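Local atomic coordinates of DNA repair and recombination protein RadB (Thermococcus kodakarensis, PDB entry 2CVH), a protein that probably takes part in DNA repair and homologous recombination, binding DNA and hydrolysing ATP only very weakly without promoting strand exchange. Residues L2-K7 / S11-G16; K47-D52 / G96-T101. One frame throughout, in Å; residues are numbered along the deposited sequence.

Interaction 1: L2-K7 / S11-G16; sequences LSTGTK and SLLGGG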
loop_
_atom_site.group_PDB
_atom_site.type_symbol
_atom_site.label_atom_id
_atom_site.label_comp_id
_atom_site.label_asym_id
_atom_site.label_seq_id
_atom_site.Cartn_x
_atom_site.Cartn_y
_atom_site.Cartn_z
ATOM N N LEU A 2 -6.308 -8.796 -6.704
ATOM C CA LEU A 2 -5.490 -7.997 -7.595
ATOM C C LEU A 2 -4.043 -8.527 -7.506
ATOM O O LEU A 2 -3.365 -8.263 -6.527
ATOM C CB LEU A 2 -5.567 -6.554 -7.120
ATOM C CG LEU A 2 -5.586 -5.501 -8.206
ATOM C CD1 LEU A 2 -5.288 -4.156 -7.585
ATOM C CD2 LEU A 2 -4.535 -5.829 -9.230
ATOM N N SER A 3 -3.578 -9.279 -8.504
ATOM C CA SER A 3 -2.222 -9.851 -8.488
ATOM C C SER A 3 -1.075 -8.870 -8.265
ATOM O O SER A 3 -1.150 -7.703 -8.664
ATOM C CB SER A 3 -1.969 -10.674 -9.753
ATOM O OG SER A 3 -0.616 -11.117 -9.819
ATOM N N THR A 4 -0.033 -9.349 -7.575
ATOM C CA THR A 4 1.186 -8.569 -7.265
ATOM C C THR A 4 2.236 -8.818 -8.352
ATOM O O THR A 4 3.291 -8.191 -8.362
ATOM C CB THR A 4 1.868 -8.991 -5.913
ATOM O OG1 THR A 4 2.226 -10.378 -5.968
ATOM C CG2 THR A 4 0.956 -8.766 -4.733
ATOM N N GLY A 5 1.946 -9.755 -9.246
ATOM C CA GLY A 5 2.873 -10.059 -10.314
ATOM C C GLY A 5 4.008 -10.905 -9.796
ATOM O O GLY A 5 4.963 -11.167 -10.519
ATOM N N THR A 6 3.853 -11.389 -8.565
ATOM C CA THR A 6 4.849 -12.223 -7.902
ATOM C C THR A 6 4.172 -13.503 -7.388
ATOM O O THR A 6 3.173 -13.461 -6.642
ATOM C CB THR A 6 5.456 -11.456 -6.741
ATOM O OG1 THR A 6 5.815 -10.146 -7.199
ATOM C CG2 THR A 6 6.683 -12.144 -6.230
ATOM N N LYS A 7 4.707 -14.640 -7.818
ATOM C CA LYS A 7 4.187 -15.953 -7.456
ATOM C C LYS A 7 4.130 -16.180 -5.929
ATOM O O LYS A 7 3.155 -16.696 -5.407
ATOM C CB LYS A 7 5.059 -17.005 -8.142
ATOM C CG LYS A 7 4.376 -18.270 -8.532
ATOM C CD LYS A 7 4.431 -19.310 -7.445
ATOM C CE LYS A 7 3.707 -20.579 -7.876
ATOM N NZ LYS A 7 3.759 -21.593 -6.789
ATOM N N SER A 11 0.743 -16.292 -3.634
ATOM C CA SER A 11 0.516 -17.537 -2.885
ATOM C C SER A 11 0.206 -17.167 -1.437
ATOM O O SER A 11 -0.776 -17.635 -0.867
ATOM C CB SER A 11 1.760 -18.438 -2.904
ATOM O OG SER A 11 1.986 -18.959 -4.192
ATOM N N LEU A 12 1.062 -16.347 -0.841
ATOM C CA LEU A 12 0.861 -15.882 0.518
ATOM C C LEU A 12 -0.531 -15.211 0.700
ATOM O O LEU A 12 -1.236 -15.441 1.689
ATOM C CB LEU A 12 1.940 -14.866 0.865
ATOM C CG LEU A 12 1.863 -14.298 2.282
ATOM C CD1 LEU A 12 2.115 -15.405 3.248
ATOM C CD2 LEU A 12 2.831 -13.138 2.501
ATOM N N LEU A 13 -0.911 -14.376 -0.262
ATOM C CA LEU A 13 -2.161 -13.630 -0.203
ATOM C C LEU A 13 -3.420 -14.302 -0.753
ATOM O O LEU A 13 -4.469 -13.666 -0.802
ATOM C CB LEU A 13 -1.975 -12.271 -0.900
ATOM C CG LEU A 13 -1.071 -11.238 -0.255
ATOM C CD1 LEU A 13 -0.755 -10.144 -1.256
ATOM C CD2 LEU A 13 -1.741 -10.693 1.012
ATOM N N GLY A 14 -3.331 -15.544 -1.209
ATOM C CA GLY A 14 -4.511 -16.172 -1.751
ATOM C C GLY A 14 -4.834 -15.683 -3.156
ATOM O O GLY A 14 -5.940 -15.916 -3.644
ATOM N N GLY A 15 -3.898 -14.984 -3.796
ATOM C CA GLY A 15 -4.096 -14.528 -5.161
ATOM C C GLY A 15 -3.708 -13.097 -5.486
ATOM O O GLY A 15 -3.545 -12.728 -6.647
ATOM N N GLY A 16 -3.617 -12.263 -4.463
ATOM C CA GLY A 16 -3.260 -10.882 -4.687
ATOM C C GLY A 16 -4.008 -10.089 -3.655
ATOM O O GLY A 16 -4.580 -10.660 -2.744
HETATM O O HOH W 1 4.746 -19.922 -4.434
#
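Ser11 turns its hydroxyl back onto the carbonyl of Lys7, and Lys7 O is gripped twice: by Ser11 OG at 2.8 Å and by Ser11 N at 3.0 Å, the latter being the i to i+4 bond of helix 7-12. The two donors arrive from opposite faces of the carbonyl plane, tilted by 30° and 31°. With chi1 at -69°, Ser11 OG sits beside its own backbone N, which lets both reach one acceptor. A water bridges the outer side, donating to Ser11 OG and accepting from Lys7 NZ.

At the buried end, the methyl CG2 of Thr4 meets CD1 of Leu13 at 4.1 Å, the two side chains crossing at a slant. The other branch of Thr4, OG1, accepts from Thr6 N and is hydrogen-bonded to Asp10. A valine here would probably keep the methyl packing but leave Thr6 N and the Asp10 carboxylate without this partner. Beyond the Thr4-Leu13 pair, at the far end from Lys7 and Ser11, the backbones close up: Gly16 CA makes a CH-O contact with Leu2 O at 3.2 Å, where a CB pointing toward that oxygen would clash.

Two consecutive ST turns, Ser3 OG to Gly5 N and Thr4 OG1 to Thr6 N, lead into the short helix 7-12, and a Schellman motif at Gly14 closes it, at the N-terminus of the RecA-like domain.

Interaction 2: K47-D52 / G96-T101; sequences KVAYVD and GSLKKT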
loop_
_atom_site.group_PDB
_atom_site.type_symbol
_atom_site.label_atom_id
_atom_site.label_comp_id
_atom_site.label_asym_id
_atom_site.label_seq_id
_atom_site.Cartn_x
_atom_site.Cartn_y
_atom_site.Cartn_z
ATOM N N LYS A 47 -7.170 2.252 -14.080
ATOM C CA LYS A 47 -6.699 3.397 -13.321
ATOM C C LYS A 47 -6.357 3.071 -11.873
ATOM O O LYS A 47 -6.909 2.147 -11.265
ATOM C CB LYS A 47 -7.704 4.548 -13.401
ATOM C CG LYS A 47 -7.878 5.126 -14.808
ATOM C CD LYS A 47 -9.116 6.021 -14.864
ATOM C CE LYS A 47 -9.167 6.881 -16.126
ATOM N NZ LYS A 47 -9.708 8.245 -15.815
ATOM N N VAL A 48 -5.434 3.847 -11.330
ATOM C CA VAL A 48 -4.991 3.680 -9.974
ATOM C C VAL A 48 -4.993 5.058 -9.381
ATOM O O VAL A 48 -4.339 5.954 -9.933
ATOM C CB VAL A 48 -3.535 3.183 -9.925
ATOM C CG1 VAL A 48 -3.025 3.138 -8.484
ATOM C CG2 VAL A 48 -3.425 1.846 -10.559
ATOM N N ALA A 49 -5.742 5.242 -8.291
ATOM C CA ALA A 49 -5.776 6.530 -7.598
ATOM C C ALA A 49 -4.605 6.401 -6.645
ATOM O O ALA A 49 -4.582 5.493 -5.822
ATOM C CB ALA A 49 -7.087 6.705 -6.816
ATOM N N TYR A 50 -3.638 7.296 -6.739
ATOM C CA TYR A 50 -2.469 7.199 -5.906
ATOM C C TYR A 50 -2.284 8.483 -5.117
ATOM O O TYR A 50 -1.964 9.529 -5.665
ATOM C CB TYR A 50 -1.256 6.877 -6.803
ATOM C CG TYR A 50 -0.065 6.268 -6.089
ATOM C CD1 TYR A 50 0.646 7.004 -5.119
ATOM C CD2 TYR A 50 0.365 4.967 -6.388
ATOM C CE1 TYR A 50 1.759 6.458 -4.455
ATOM C CE2 TYR A 50 1.480 4.410 -5.736
ATOM C CZ TYR A 50 2.169 5.162 -4.765
ATOM O OH TYR A 50 3.241 4.614 -4.077
ATOM N N VAL A 51 -2.566 8.414 -3.824
ATOM C CA VAL A 51 -2.428 9.567 -2.943
ATOM C C VAL A 51 -1.018 9.494 -2.390
ATOM O O VAL A 51 -0.714 8.667 -1.523
ATOM C CB VAL A 51 -3.474 9.533 -1.807
ATOM C CG1 VAL A 51 -3.319 10.747 -0.920
ATOM C CG2 VAL A 51 -4.890 9.478 -2.406
ATOM N N ASP A 52 -0.147 10.324 -2.950
ATOM C CA ASP A 52 1.243 10.329 -2.566
ATOM C C ASP A 52 1.610 11.501 -1.716
ATOM O O ASP A 52 2.027 12.539 -2.219
ATOM C CB ASP A 52 2.131 10.291 -3.801
ATOM C CG ASP A 52 3.572 9.933 -3.472
ATOM O OD1 ASP A 52 3.871 9.487 -2.336
ATOM O OD2 ASP A 52 4.419 10.088 -4.357
ATOM N N GLY A 96 -11.299 12.547 0.817
ATOM C CA GLY A 96 -12.699 12.888 0.695
ATOM C C GLY A 96 -13.044 13.027 -0.777
ATOM O O GLY A 96 -14.029 12.447 -1.246
ATOM N N SER A 97 -12.191 13.727 -1.527
ATOM C CA SER A 97 -12.423 13.932 -2.956
ATOM C C SER A 97 -12.516 12.591 -3.684
ATOM O O SER A 97 -13.363 12.394 -4.576
ATOM C CB SER A 97 -11.308 14.799 -3.573
ATOM O OG SER A 97 -10.098 14.078 -3.814
ATOM N N LEU A 98 -11.661 11.659 -3.266
ATOM C CA LEU A 98 -11.599 10.330 -3.856
ATOM C C LEU A 98 -12.946 9.646 -3.951
ATOM O O LEU A 98 -13.155 8.789 -4.819
ATOM C CB LEU A 98 -10.628 9.446 -3.074
ATOM C CG LEU A 98 -9.137 9.698 -3.299
ATOM C CD1 LEU A 98 -8.349 8.590 -2.628
ATOM C CD2 LEU A 98 -8.831 9.729 -4.796
ATOM N N LYS A 99 -13.863 10.052 -3.078
ATOM C CA LYS A 99 -15.199 9.477 -3.054
ATOM C C LYS A 99 -15.848 9.591 -4.430
ATOM O O LYS A 99 -16.396 8.609 -4.939
ATOM C CB LYS A 99 -16.052 10.166 -1.990
ATOM C CG LYS A 99 -17.035 9.240 -1.279
ATOM C CD LYS A 99 -17.680 9.911 -0.049
ATOM C CE LYS A 99 -16.655 10.253 1.030
ATOM N NZ LYS A 99 -17.230 11.066 2.131
ATOM N N LYS A 100 -15.711 10.755 -5.066
ATOM C CA LYS A 100 -16.303 10.952 -6.383
ATOM C C LYS A 100 -15.345 10.798 -7.575
ATOM O O LYS A 100 -15.793 10.611 -8.711
ATOM C CB LYS A 100 -17.039 12.292 -6.440
ATOM C CG LYS A 100 -18.108 12.390 -7.556
ATOM C CD LYS A 100 -19.305 11.429 -7.351
ATOM C CE LYS A 100 -19.094 10.071 -8.023
ATOM N NZ LYS A 100 -20.238 9.142 -7.786
ATOM N N THR A 101 -14.040 10.904 -7.326
ATOM C CA THR A 101 -13.041 10.735 -8.382
ATOM C C THR A 101 -12.971 9.261 -8.796
ATOM O O THR A 101 -12.868 8.925 -9.982
ATOM C CB THR A 101 -11.636 11.128 -7.886
ATOM O OG1 THR A 101 -11.686 12.420 -7.263
ATOM C CG2 THR A 101 -10.623 11.137 -9.048
#
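Strand 47-52 and the last turns of helix 90-101 face each other with their nearest CA atoms, Ala49 and Leu98, 7.9 Å apart, a separation bridged by side chains. This is helix-on-sheet packing in the RecA-like alpha/beta fold of the P-loop NTPases: the strand lies in the parallel part of the central sheet between strands 80-83 and 106-112, and the helix covers one face.

Leu98 carries the helix side of the contact. Its CG lies anti to the carbonyl carbon (chi1 -76°), and from there the forked end reaches the strand with both methyls, one to each of two residues. Ala49 and Val51 are two positions apart, so both direct their CB toward the helix, while the intervening Tyr50 points away and packs edge-to-face with Phe57 on the other side of the sheet. The evidence for a purely apolar interface is that the touching atoms are all methyl carbons and that all three residues are buried. The 107 Å² covered in total marks a small contact, which the surroundings extend: Leu98 also packs on Phe83 of the neighbouring strand and on Ile141 of helix 128-145, and Val51 also packs on Val94 and Gln91, one and two turns before Leu98 in the same helix.

The fit is closer at Val51 than at Ala49. Leu98 CD2 lies 4.0 Å from Ala49 CB, whereas Val51 puts CG2, the branch beside its backbone N, against Leu98 CD1 at 3.6 Å.

How the interactions relate
Interaction 1 is complete before interaction 2 opens, so the two follow in series along one RecA-like domain. Their centres are 23 Å apart and their nearest atoms about 7 Å, without touching, and each centre lies about 14 Å from that of the chain. The central sheet relates them: Leu13 of interaction 1 packs on strand 178-184, whereas interaction 2 uses strand 47-52, next to the edge strand 80-83. Helix 33-44, whose first residues complete the predicted ATP-binding P-loop, lies against Leu2 and Thr4 and leads into strand 47-52. The evidence thus places one contact in the N-terminal lead-in and the other where helix 90-101 packs on the sheet.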